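Local coordinates for family 88 glycosyl hydrolase (Bacteroides thetaiotaomicron, PDB 5NOA), which probably hydrolyses unsaturated uronic-acid sugars, as family 88 enzymes do, in gut bacterial breakdown of plant glycans such as gum arabic, at residues V112-Y117 with W156-G161; L203-G208 with K222-R227; P167-L172 with P179-K184; A31-I36 with E370-L375. All coordinates share one frame; numbering follows the deposited sequence. Where two conformers were deposited one is given.

In the fold
The four contacts are spread over one (alpha/alpha)6 barrel, the fold of the six-hairpin glycosidases, and together they illustrate how connecting loops and helix pairs pack in such a barrel. Contacts 1 and 2 belong to the loops and adjoin each other, with centres 16 Å apart and a probable backbone hydrogen bond from A159 N to R206 O (2.9 Å). Contact 3, centred 15 Å from contact 1, uses the same helix 160-176 further along; W156 CH2 packs on M169 CG at 4.0 Å. Contact 4 joins the two terminal helices, its centre about 30 Å from those of the others and across the chain's centre from contact 1, and encloses the other three in sequence.

Contact 1 of 4, residues V112-Y117 with W156-G161; sequences VLFGDY and WWWADG
The side chains of F114 and W158 run at about a right angle to each other where two connecting loops of the (alpha/alpha)6 barrel meet, the second of them leading into helix 160-176. The phenyl ring reaches the indole because its CG stands anti to the backbone N (chi1 -178°). It arrives with one corner leading: F114 CE1 lies over one face of W158, toward the rim, 3.4 Å from W158 CH2. The two planes are inclined by 41°, so the rings meet obliquely. The backbone N of G161, near the start of helix 160-176, lies over the opposite face of W158, likewise toward the rim. W158 CE3 sits above the centre of one face of W157, whose CZ2 comes to 3.7 Å from F114 CE1. The pyrrole end of W157 is tied elsewhere, NE1 bonding to the carbonyl of Y103, while Y105 supplies a further aromatic neighbour for F114. The rim of W158 is closed by the loop backbone: G115 CA lies in the plane of the ring, and G115 N is 3.6 Å from W158 CH2. D116 packs its CB on a face of F114 and stands its carboxylate almost perpendicular to the indole (88°), with D116 OD1 at the ring edge, 3.4 Å from W158 CZ2.

Contact 2 of 4, residues L203-G208 with K222-R227; sequences LYYRDG and KDFWAR
L203 CB sits over the middle of one face of F224, and Y205 stacks from the other side, shifted toward the CE1 rim. The leucine carbon is 3.6 Å from the F224 ring centroid and almost on the ring normal, a CH-pi contact to which L203 CD1 adds a touch at F224 CD2. Y205 makes an offset stack with F224, centroids 4.4 Å apart and planes inclined by 26°; F224 CE1 stands over the centre of the tyrosine face. Backbone atoms fill the margins, Y204 O approaching F224 CD1 at 3.3 Å and D223 O lying at the Y205 edge. The extended chain of K222 passes the phenol, and both K222 NZ and Y205 OH end on D198.

A second flat pair follows. The guanidinium of R206 lies on one face of W225, 20° from parallel, with R206 CZ 3.8 Å from the centroid of the six-membered ring: a cation-pi stack. A bend at chi3 (-72°) folds the arginine down onto the indole. R227 CB covers part of the opposite face, and W225 NE1 is bonded to Q339.

Water fills the seam between the backbones. Water 2 accepts from R206 N and donates to D223 O at 2.8 Å, while water 1 lies 3.0 Å from both Y204 O and W225 O. The aromatic and cation-pi stacks thus join the loop after strand 203-204 to the approach to W225, the N-cap of helix 226-242, in one of the inter-helix connections of the (alpha/alpha)6 barrel.

Contact 3 of 4, residues P167-L172 with P179-K184; sequences PVMTKL and PLYLEK
Y181 projects toward helix 160-176 and lies along its flank, meeting first backbone and then side chain. Its CB rests 3.5 Å from M169 O, and that carbonyl also lies obliquely beside the start of the ring. Further out, L172 takes over: L172 CB stands over one face of the ring, 3.8 Å from the Y181 centroid and 19° off the normal, a CH-pi contact displaced toward the rim. Y181 CE1 touches both L172 CB and the branch carbon L172 CD1, the latter at 3.6 Å. At the tip, OH passes the same L172 CD1 and ends in a hydrogen bond to E145 of helix 135-149, which gives this phenol a polar partner beyond the apolar seam.

The two helices run antiparallel, their directions 159° apart and their short-segment axes 8.7 Å from each other at the closest point. Only a brief turn separates them in sequence, which makes the pair a helical hairpin within the (alpha/alpha)6 barrel.

M169 works beside the tyrosine in the reverse sense, reaching across from helix 160-176. Bends at chi2 (-58°) and chi3 curl its thioether so that the methyl M169 CE arrives 3.5 Å from Y181 O and 3.8 Å from K184 CB. M148, again of helix 135-149, packs against M169, Y181 and K184 together. L182 approaches T170 more loosely, L182 CD2 lying 4.4 Å from T170 CG2, and L182 also touches L243 and P244.

Contact 4 of 4, residues A31-I36 with E370-L375; sequences AEVVDI and ERVRYL
The terminal helices of the modelled (alpha/alpha)6 barrel, 29-47 and 358-377, pair antiparallel through V33 and V372, bringing the beginning of the chain beside its end. Their directions are 166° apart and their short-segment axes come within 9.2 Å. The closest backbones are those of the same two valines, whose side chains slide past each other in opposite directions: V33 CG1 meets V372 CG2 at 3.6 Å. V372 CG2, the methyl lying beside its backbone N, serves two partners at once, since V34 comes in at about a right angle and sets its own CG2 3.8 Å away.

V33 divides its branches. While CG1 goes to V372, CG2 faces the next turn of the C-terminal helix, where L375 crosses it nearly perpendicularly. The same methyl lies near the edge of the R371 guanidinium and 4.2 Å from R371 CD. That arginine is extended as far as NE, with the guanidinium turned aside, and forms a salt bridge with E318 of helix 310-328; W321 of the same helix touches both V33 and R371. L375 spreads its two methyls between these neighbours: CD2 lies over one face of the R371 guanidinium, and L375 CD1 reaches V33 CG2 at 4.0 Å.

Contact 1 of 4, residues V112-Y117 with W156-G161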
# COMPACT_ATOMS: atom_id res chain seq x y z
N VAL A 112 -16.62 8.84 7.04
CA VAL A 112 -16.85 7.41 6.88
C VAL A 112 -16.60 6.93 5.47
O VAL A 112 -16.19 5.78 5.26
CB VAL A 112 -18.31 7.10 7.33
CG1 VAL A 112 -18.70 5.65 7.08
CG2 VAL A 112 -18.52 7.47 8.78
N LEU A 113 -16.83 7.80 4.50
CA LEU A 113 -16.66 7.48 3.08
C LEU A 113 -15.30 7.83 2.51
O LEU A 113 -15.06 7.65 1.32
CB LEU A 113 -17.78 8.12 2.26
CG LEU A 113 -19.19 7.65 2.62
CD1 LEU A 113 -20.20 8.49 1.84
CD2 LEU A 113 -19.31 6.16 2.38
N PHE A 114 -14.43 8.38 3.36
CA PHE A 114 -13.07 8.70 2.98
C PHE A 114 -12.24 7.44 3.09
O PHE A 114 -12.18 6.82 4.16
CB PHE A 114 -12.55 9.78 3.93
CG PHE A 114 -11.15 10.25 3.64
CD1 PHE A 114 -10.64 10.38 2.33
CD2 PHE A 114 -10.34 10.63 4.69
CE1 PHE A 114 -9.37 10.84 2.12
CE2 PHE A 114 -9.06 11.08 4.47
CZ PHE A 114 -8.58 11.16 3.18
N GLY A 115 -11.57 7.04 2.00
CA GLY A 115 -10.83 5.81 1.98
C GLY A 115 -9.77 5.67 3.03
O GLY A 115 -9.46 4.52 3.42
N ASP A 116 -9.22 6.78 3.53
CA ASP A 116 -8.30 6.66 4.66
C ASP A 116 -8.92 6.05 5.92
O ASP A 116 -8.19 5.55 6.78
CB ASP A 116 -7.66 8.01 4.98
CG ASP A 116 -6.53 8.40 4.03
OD1 ASP A 116 -6.13 7.59 3.20
OD2 ASP A 116 -6.02 9.53 4.22
N TYR A 117 -10.26 6.08 6.02
CA TYR A 117 -11.01 5.45 7.09
C TYR A 117 -11.62 4.13 6.68
O TYR A 117 -12.46 3.57 7.42
CB TYR A 117 -12.04 6.40 7.70
CG TYR A 117 -11.58 7.09 8.95
CD1 TYR A 117 -11.09 6.36 10.03
CD2 TYR A 117 -11.68 8.47 9.04
CE1 TYR A 117 -10.71 7.01 11.21
CE2 TYR A 117 -11.31 9.12 10.20
CZ TYR A 117 -10.84 8.38 11.28
OH TYR A 117 -10.42 9.04 12.41
N TRP A 156 -12.34 7.98 -5.18
CA TRP A 156 -10.88 7.74 -5.17
C TRP A 156 -10.20 8.86 -5.95
O TRP A 156 -9.85 8.73 -7.13
CB TRP A 156 -10.53 6.36 -5.70
CG TRP A 156 -11.14 5.24 -4.91
CD1 TRP A 156 -11.75 5.33 -3.68
CD2 TRP A 156 -11.28 3.87 -5.32
NE1 TRP A 156 -12.26 4.11 -3.33
CE2 TRP A 156 -11.97 3.19 -4.30
CE3 TRP A 156 -10.88 3.13 -6.46
CZ2 TRP A 156 -12.28 1.83 -4.40
CZ3 TRP A 156 -11.18 1.83 -6.54
CH2 TRP A 156 -11.87 1.18 -5.53
N TRP A 157 -10.04 9.99 -5.26
CA TRP A 157 -9.58 11.24 -5.85
C TRP A 157 -8.11 11.56 -5.56
O TRP A 157 -7.61 12.61 -5.95
CB TRP A 157 -10.49 12.42 -5.42
CG TRP A 157 -10.66 12.50 -3.94
CD1 TRP A 157 -11.69 11.96 -3.20
CD2 TRP A 157 -9.79 13.14 -2.99
NE1 TRP A 157 -11.47 12.18 -1.88
CE2 TRP A 157 -10.35 12.93 -1.72
CE3 TRP A 157 -8.62 13.90 -3.10
CZ2 TRP A 157 -9.76 13.41 -0.57
CZ3 TRP A 157 -8.07 14.38 -1.97
CH2 TRP A 157 -8.61 14.13 -0.72
N TRP A 158 -7.42 10.64 -4.89
CA TRP A 158 -6.00 10.78 -4.64
C TRP A 158 -5.39 9.39 -4.77
O TRP A 158 -6.04 8.38 -4.53
CB TRP A 158 -5.74 11.41 -3.25
CG TRP A 158 -5.95 10.51 -2.05
CD1 TRP A 158 -4.98 10.12 -1.19
CD2 TRP A 158 -7.16 9.89 -1.58
NE1 TRP A 158 -5.48 9.31 -0.23
CE2 TRP A 158 -6.82 9.14 -0.43
CE3 TRP A 158 -8.51 9.91 -1.98
CZ2 TRP A 158 -7.71 8.36 0.24
CZ3 TRP A 158 -9.42 9.14 -1.28
CH2 TRP A 158 -9.01 8.35 -0.19
N ALA A 159 -4.12 9.35 -5.18
CA ALA A 159 -3.51 8.08 -5.56
C ALA A 159 -3.49 7.06 -4.44
O ALA A 159 -3.76 5.88 -4.67
CB ALA A 159 -2.09 8.31 -6.12
N ASP A 160 -3.18 7.51 -3.24
CA ASP A 160 -3.02 6.60 -2.12
C ASP A 160 -4.30 5.82 -1.87
O ASP A 160 -4.26 4.68 -1.37
CB ASP A 160 -2.65 7.29 -0.78
CG ASP A 160 -1.70 8.47 -0.87
OD1 ASP A 160 -1.40 9.01 -1.94
OD2 ASP A 160 -1.19 8.85 0.20
N GLY A 161 -5.44 6.46 -2.15
CA GLY A 161 -6.72 5.84 -1.93
C GLY A 161 -6.89 4.51 -2.63
O GLY A 161 -7.69 3.67 -2.22

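Contact 2 of 4, residues L203-G208 with K222-R227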
# COMPACT_ATOMS: atom_id res chain seq x y z
N LEU A 203 2.81 6.74 -15.22
CA LEU A 203 2.82 6.89 -13.77
C LEU A 203 1.60 7.71 -13.36
O LEU A 203 0.98 8.38 -14.18
CB LEU A 203 4.11 7.63 -13.35
CG LEU A 203 5.43 6.88 -13.54
CD1 LEU A 203 6.59 7.78 -13.19
CD2 LEU A 203 5.51 5.60 -12.75
N TYR A 204 1.26 7.60 -12.07
CA TYR A 204 0.17 8.34 -11.48
C TYR A 204 0.66 9.59 -10.76
O TYR A 204 1.54 9.54 -9.90
CB TYR A 204 -0.56 7.49 -10.44
CG TYR A 204 -1.45 6.42 -11.03
CD1 TYR A 204 -0.91 5.21 -11.44
CD2 TYR A 204 -2.79 6.60 -11.22
CE1 TYR A 204 -1.66 4.22 -12.01
CE2 TYR A 204 -3.59 5.59 -11.78
CZ TYR A 204 -3.00 4.44 -12.19
OH TYR A 204 -3.75 3.44 -12.76
N TYR A 205 -0.00 10.70 -11.04
CA TYR A 205 0.12 11.87 -10.20
C TYR A 205 -0.52 11.60 -8.85
O TYR A 205 -1.46 10.83 -8.74
CB TYR A 205 -0.54 13.08 -10.89
CG TYR A 205 0.18 13.50 -12.17
CD1 TYR A 205 1.43 14.12 -12.13
CD2 TYR A 205 -0.38 13.28 -13.41
CE1 TYR A 205 2.08 14.50 -13.29
CE2 TYR A 205 0.27 13.63 -14.58
CZ TYR A 205 1.49 14.26 -14.52
OH TYR A 205 2.16 14.60 -15.68
N ARG A 206 -0.06 12.32 -7.85
CA ARG A 206 -0.59 12.08 -6.52
C ARG A 206 -2.08 12.46 -6.37
O ARG A 206 -2.78 11.89 -5.53
CB ARG A 206 0.26 12.70 -5.45
CG ARG A 206 0.18 14.19 -5.40
CD ARG A 206 1.39 14.76 -4.71
NE ARG A 206 1.42 14.54 -3.29
CZ ARG A 206 2.43 14.90 -2.46
NH1 ARG A 206 3.60 15.51 -2.85
NH2 ARG A 206 2.31 14.62 -1.17
N ASP A 207 -2.49 13.45 -7.18
CA ASP A 207 -3.87 13.92 -7.30
C ASP A 207 -3.90 14.82 -8.52
O ASP A 207 -2.84 15.12 -9.13
CB ASP A 207 -4.41 14.58 -6.01
CG ASP A 207 -3.66 15.78 -5.56
OD1 ASP A 207 -3.53 16.73 -6.33
OD2 ASP A 207 -3.24 15.81 -4.38
N GLY A 208 -5.08 15.29 -8.86
CA GLY A 208 -5.28 16.10 -10.05
C GLY A 208 -4.62 17.47 -10.06
O GLY A 208 -4.46 18.03 -11.15
N LYS A 222 8.17 16.16 -15.06
CA LYS A 222 6.90 15.74 -14.47
C LYS A 222 7.13 15.32 -13.03
O LYS A 222 8.12 14.62 -12.77
CB LYS A 222 6.26 14.63 -15.28
CG LYS A 222 5.89 15.03 -16.69
CD LYS A 222 5.22 13.92 -17.46
CE LYS A 222 4.64 14.41 -18.77
NZ LYS A 222 4.01 13.37 -19.61
N ASP A 223 6.23 15.70 -12.11
CA ASP A 223 6.42 15.44 -10.70
C ASP A 223 5.49 14.33 -10.24
O ASP A 223 4.29 14.55 -10.04
CB ASP A 223 6.15 16.71 -9.92
CG ASP A 223 6.40 16.55 -8.43
OD1 ASP A 223 7.19 15.66 -8.00
OD2 ASP A 223 5.81 17.34 -7.64
N PHE A 224 6.05 13.14 -10.07
CA PHE A 224 5.32 11.95 -9.60
C PHE A 224 5.86 11.60 -8.23
O PHE A 224 7.04 11.33 -8.07
CB PHE A 224 5.50 10.79 -10.57
CG PHE A 224 4.92 11.05 -11.92
CD1 PHE A 224 3.55 11.05 -12.10
CD2 PHE A 224 5.73 11.27 -13.04
CE1 PHE A 224 2.98 11.26 -13.34
CE2 PHE A 224 5.15 11.48 -14.29
CZ PHE A 224 3.80 11.48 -14.44
N TRP A 225 4.99 11.54 -7.23
CA TRP A 225 5.41 11.27 -5.86
C TRP A 225 5.62 9.77 -5.72
O TRP A 225 4.71 8.96 -5.96
CB TRP A 225 4.32 11.71 -4.93
CG TRP A 225 4.61 11.61 -3.49
CD1 TRP A 225 5.80 11.71 -2.86
CD2 TRP A 225 3.64 11.47 -2.46
NE1 TRP A 225 5.65 11.60 -1.51
CE2 TRP A 225 4.33 11.52 -1.23
CE3 TRP A 225 2.28 11.34 -2.45
CZ2 TRP A 225 3.71 11.36 0.01
CZ3 TRP A 225 1.63 11.19 -1.21
CH2 TRP A 225 2.36 11.24 -0.02
N ALA A 226 6.80 9.39 -5.25
CA ALA A 226 7.14 7.98 -5.13
C ALA A 226 6.19 7.24 -4.21
O ALA A 226 5.71 6.17 -4.58
CB ALA A 226 8.57 7.83 -4.61
N ARG A 227 5.92 7.74 -3.01
CA ARG A 227 5.01 6.99 -2.15
C ARG A 227 3.65 6.84 -2.82
O ARG A 227 3.05 5.78 -2.73
CB ARG A 227 4.88 7.55 -0.74
CG ARG A 227 3.94 6.68 0.08
CD ARG A 227 4.03 6.83 1.60
NE ARG A 227 3.61 8.13 2.12
CZ ARG A 227 4.39 8.99 2.79
NH1 ARG A 227 5.69 8.77 2.94
NH2 ARG A 227 3.86 10.12 3.26
O HOH W 1 2.17 10.11 -7.02
O HOH W 2 2.60 13.67 -8.03
O HOH W 3 4.25 15.10 -6.07

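Contact 3 of 4, residues P167-L172 with P179-K184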
# COMPACT_ATOMS: atom_id res chain seq x y z
N PRO A 167 -8.29 -3.09 -2.31
CA PRO A 167 -8.32 -4.43 -1.71
C PRO A 167 -9.49 -4.68 -0.78
O PRO A 167 -9.85 -5.84 -0.54
CB PRO A 167 -6.97 -4.54 -0.98
CG PRO A 167 -6.14 -3.43 -1.59
CD PRO A 167 -7.12 -2.34 -1.85
N VAL A 168 -10.15 -3.63 -0.29
CA VAL A 168 -11.40 -3.79 0.43
C VAL A 168 -12.45 -4.41 -0.49
O VAL A 168 -13.20 -5.29 -0.10
CB VAL A 168 -11.92 -2.45 0.98
CG1 VAL A 168 -13.32 -2.61 1.62
CG2 VAL A 168 -10.98 -1.90 2.04
N MET A 169 -12.47 -3.93 -1.73
CA MET A 169 -13.47 -4.40 -2.69
C MET A 169 -13.30 -5.87 -3.00
O MET A 169 -14.26 -6.65 -3.02
CB MET A 169 -13.43 -3.57 -3.97
CG MET A 169 -13.49 -2.05 -3.76
SD MET A 169 -14.94 -1.45 -2.87
CE MET A 169 -16.08 -1.27 -4.23
N THR A 170 -12.05 -6.28 -3.23
CA THR A 170 -11.78 -7.68 -3.55
C THR A 170 -11.98 -8.57 -2.32
O THR A 170 -12.51 -9.69 -2.45
CB THR A 170 -10.39 -7.85 -4.17
OG1 THR A 170 -9.42 -7.18 -3.38
CG2 THR A 170 -10.31 -7.29 -5.57
N LYS A 171 -11.55 -8.14 -1.13
CA LYS A 171 -11.71 -8.97 0.08
C LYS A 171 -13.18 -9.14 0.38
O LYS A 171 -13.63 -10.24 0.71
CB LYS A 171 -10.94 -8.37 1.23
CG LYS A 171 -9.44 -8.50 1.08
CD LYS A 171 -8.71 -7.74 2.18
CE LYS A 171 -7.23 -7.69 1.98
NZ LYS A 171 -6.58 -8.99 2.23
N LEU A 172 -13.97 -8.07 0.27
CA LEU A 172 -15.38 -8.20 0.57
C LEU A 172 -16.12 -8.99 -0.49
O LEU A 172 -17.07 -9.68 -0.17
CB LEU A 172 -16.04 -6.84 0.85
CG LEU A 172 -15.59 -6.17 2.17
CD1 LEU A 172 -16.24 -4.80 2.23
CD2 LEU A 172 -15.99 -6.98 3.39
N PRO A 179 -21.46 -9.37 -6.61
CA PRO A 179 -20.73 -8.81 -7.77
C PRO A 179 -20.62 -7.29 -7.85
O PRO A 179 -19.76 -6.76 -8.56
CB PRO A 179 -21.50 -9.37 -8.97
CG PRO A 179 -22.79 -9.84 -8.44
CD PRO A 179 -22.60 -10.19 -7.04
N LEU A 180 -21.47 -6.57 -7.14
CA LEU A 180 -21.39 -5.13 -7.16
C LEU A 180 -20.02 -4.64 -6.69
O LEU A 180 -19.54 -3.63 -7.19
CB LEU A 180 -22.53 -4.51 -6.35
CG LEU A 180 -22.66 -3.01 -6.45
CD1 LEU A 180 -23.01 -2.56 -7.88
CD2 LEU A 180 -23.71 -2.53 -5.47
N TYR A 181 -19.40 -5.34 -5.73
CA TYR A 181 -18.04 -4.94 -5.30
C TYR A 181 -17.06 -4.86 -6.45
O TYR A 181 -16.22 -3.96 -6.49
CB TYR A 181 -17.51 -5.89 -4.22
CG TYR A 181 -18.08 -5.68 -2.85
CD1 TYR A 181 -17.66 -4.62 -2.07
CD2 TYR A 181 -19.05 -6.53 -2.31
CE1 TYR A 181 -18.18 -4.40 -0.81
CE2 TYR A 181 -19.57 -6.31 -1.05
CZ TYR A 181 -19.12 -5.24 -0.31
OH TYR A 181 -19.60 -5.01 0.95
N LEU A 182 -17.16 -5.80 -7.38
CA LEU A 182 -16.22 -5.83 -8.50
C LEU A 182 -16.57 -4.85 -9.60
O LEU A 182 -15.69 -4.33 -10.28
CB LEU A 182 -16.02 -7.27 -9.00
CG LEU A 182 -15.57 -8.27 -7.94
CD1 LEU A 182 -15.37 -9.65 -8.57
CD2 LEU A 182 -14.33 -7.81 -7.21
N GLU A 183 -17.86 -4.58 -9.75
CA GLU A 183 -18.28 -3.54 -10.67
C GLU A 183 -17.83 -2.15 -10.21
O GLU A 183 -17.32 -1.33 -10.99
CB GLU A 183 -19.79 -3.57 -10.85
CG GLU A 183 -20.36 -2.46 -11.70
CD GLU A 183 -19.77 -2.36 -13.09
OE1 GLU A 183 -19.52 -3.42 -13.75
OE2 GLU A 183 -19.58 -1.16 -13.51
N LYS A 184 -18.02 -1.89 -8.94
CA LYS A 184 -17.63 -0.60 -8.36
C LYS A 184 -16.13 -0.44 -8.22
O LYS A 184 -15.64 0.68 -8.35
CB LYS A 184 -18.41 -0.37 -7.06
CG LYS A 184 -19.90 -0.12 -7.32
CD LYS A 184 -20.15 1.29 -7.79
CE LYS A 184 -21.62 1.55 -8.11
NZ LYS A 184 -21.84 2.96 -8.49

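Contact 4 of 4, residues A31-I36 with E370-L375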
# COMPACT_ATOMS: atom_id res chain seq x y z
N ALA A 31 15.81 -17.57 5.25
CA ALA A 31 15.83 -17.49 6.71
C ALA A 31 16.37 -16.18 7.24
O ALA A 31 15.87 -15.67 8.27
CB ALA A 31 16.63 -18.65 7.27
N GLU A 32 17.35 -15.60 6.56
CA GLU A 32 17.89 -14.32 6.97
C GLU A 32 16.82 -13.25 6.85
O GLU A 32 16.74 -12.35 7.68
CB GLU A 32 19.09 -13.92 6.09
CG GLU A 32 20.38 -14.66 6.32
CD GLU A 32 21.43 -14.32 5.24
OE1 GLU A 32 22.11 -15.24 4.75
OE2 GLU A 32 21.53 -13.14 4.84
N VAL A 33 15.99 -13.31 5.81
CA VAL A 33 14.96 -12.29 5.65
C VAL A 33 13.83 -12.53 6.66
O VAL A 33 13.29 -11.57 7.21
CB VAL A 33 14.42 -12.26 4.22
CG1 VAL A 33 13.33 -11.21 4.09
CG2 VAL A 33 15.55 -11.97 3.26
N VAL A 34 13.48 -13.78 6.95
CA VAL A 34 12.54 -14.05 8.03
C VAL A 34 13.05 -13.45 9.34
O VAL A 34 12.26 -12.85 10.08
CB VAL A 34 12.23 -15.54 8.16
CG1 VAL A 34 11.40 -15.87 9.39
CG2 VAL A 34 11.48 -16.01 6.91
N ASP A 35 14.33 -13.63 9.65
CA ASP A 35 14.88 -13.05 10.87
C ASP A 35 14.72 -11.51 10.87
O ASP A 35 14.41 -10.92 11.91
CB ASP A 35 16.35 -13.44 11.05
CG ASP A 35 16.56 -14.89 11.40
OD1 ASP A 35 15.62 -15.57 11.83
OD2 ASP A 35 17.72 -15.34 11.25
N ILE A 36 14.92 -10.88 9.73
CA ILE A 36 14.71 -9.44 9.62
C ILE A 36 13.24 -9.07 9.89
O ILE A 36 12.96 -8.13 10.63
CB ILE A 36 15.17 -8.93 8.24
CG1 ILE A 36 16.69 -8.92 8.17
CG2 ILE A 36 14.59 -7.57 7.93
CD1 ILE A 36 17.28 -8.73 6.78
N GLU A 370 7.34 -10.71 0.68
CA GLU A 370 7.34 -11.16 -0.71
C GLU A 370 8.72 -11.64 -1.14
O GLU A 370 8.81 -12.57 -1.95
CB GLU A 370 6.79 -10.08 -1.63
CG GLU A 370 6.34 -10.63 -2.97
CD GLU A 370 5.20 -11.64 -2.88
OE1 GLU A 370 4.36 -11.61 -1.93
OE2 GLU A 370 5.14 -12.50 -3.76
N ARG A 371 9.77 -11.05 -0.58
CA ARG A 371 11.10 -11.55 -0.85
C ARG A 371 11.31 -12.97 -0.35
O ARG A 371 11.92 -13.78 -1.03
CB ARG A 371 12.16 -10.64 -0.24
CG ARG A 371 13.55 -11.14 -0.57
CD ARG A 371 14.59 -10.12 -0.42
NE ARG A 371 15.88 -10.57 -0.93
CZ ARG A 371 16.25 -10.57 -2.21
NH1 ARG A 371 15.48 -10.14 -3.17
NH2 ARG A 371 17.45 -11.01 -2.52
N VAL A 372 10.82 -13.27 0.85
CA VAL A 372 10.90 -14.64 1.35
C VAL A 372 10.25 -15.61 0.38
O VAL A 372 10.81 -16.67 0.08
CB VAL A 372 10.28 -14.76 2.75
CG1 VAL A 372 10.15 -16.22 3.18
CG2 VAL A 372 11.08 -14.00 3.76
N ARG A 373 9.07 -15.25 -0.12
CA ARG A 373 8.38 -16.09 -1.09
C ARG A 373 9.20 -16.34 -2.36
O ARG A 373 9.30 -17.46 -2.86
CB ARG A 373 6.99 -15.57 -1.40
CG ARG A 373 6.10 -15.49 -0.14
CD ARG A 373 4.71 -15.01 -0.46
NE ARG A 373 3.90 -14.80 0.76
CZ ARG A 373 3.62 -13.62 1.31
NH1 ARG A 373 4.04 -12.43 0.81
NH2 ARG A 373 2.85 -13.62 2.40
N TYR A 374 9.84 -15.29 -2.86
CA TYR A 374 10.75 -15.44 -4.01
C TYR A 374 11.94 -16.35 -3.67
O TYR A 374 12.25 -17.29 -4.42
CB TYR A 374 11.25 -14.05 -4.44
CG TYR A 374 12.44 -14.13 -5.35
CD1 TYR A 374 12.31 -14.66 -6.62
CD2 TYR A 374 13.67 -13.68 -4.94
CE1 TYR A 374 13.40 -14.76 -7.46
CE2 TYR A 374 14.76 -13.76 -5.78
CZ TYR A 374 14.62 -14.31 -7.03
OH TYR A 374 15.74 -14.41 -7.85
N LEU A 375 12.63 -16.09 -2.57
CA LEU A 375 13.81 -16.86 -2.23
C LEU A 375 13.49 -18.33 -2.02
O LEU A 375 14.30 -19.18 -2.38
CB LEU A 375 14.52 -16.26 -1.03
CG LEU A 375 15.12 -14.89 -1.25
CD1 LEU A 375 15.54 -14.33 0.09
CD2 LEU A 375 16.28 -14.89 -2.25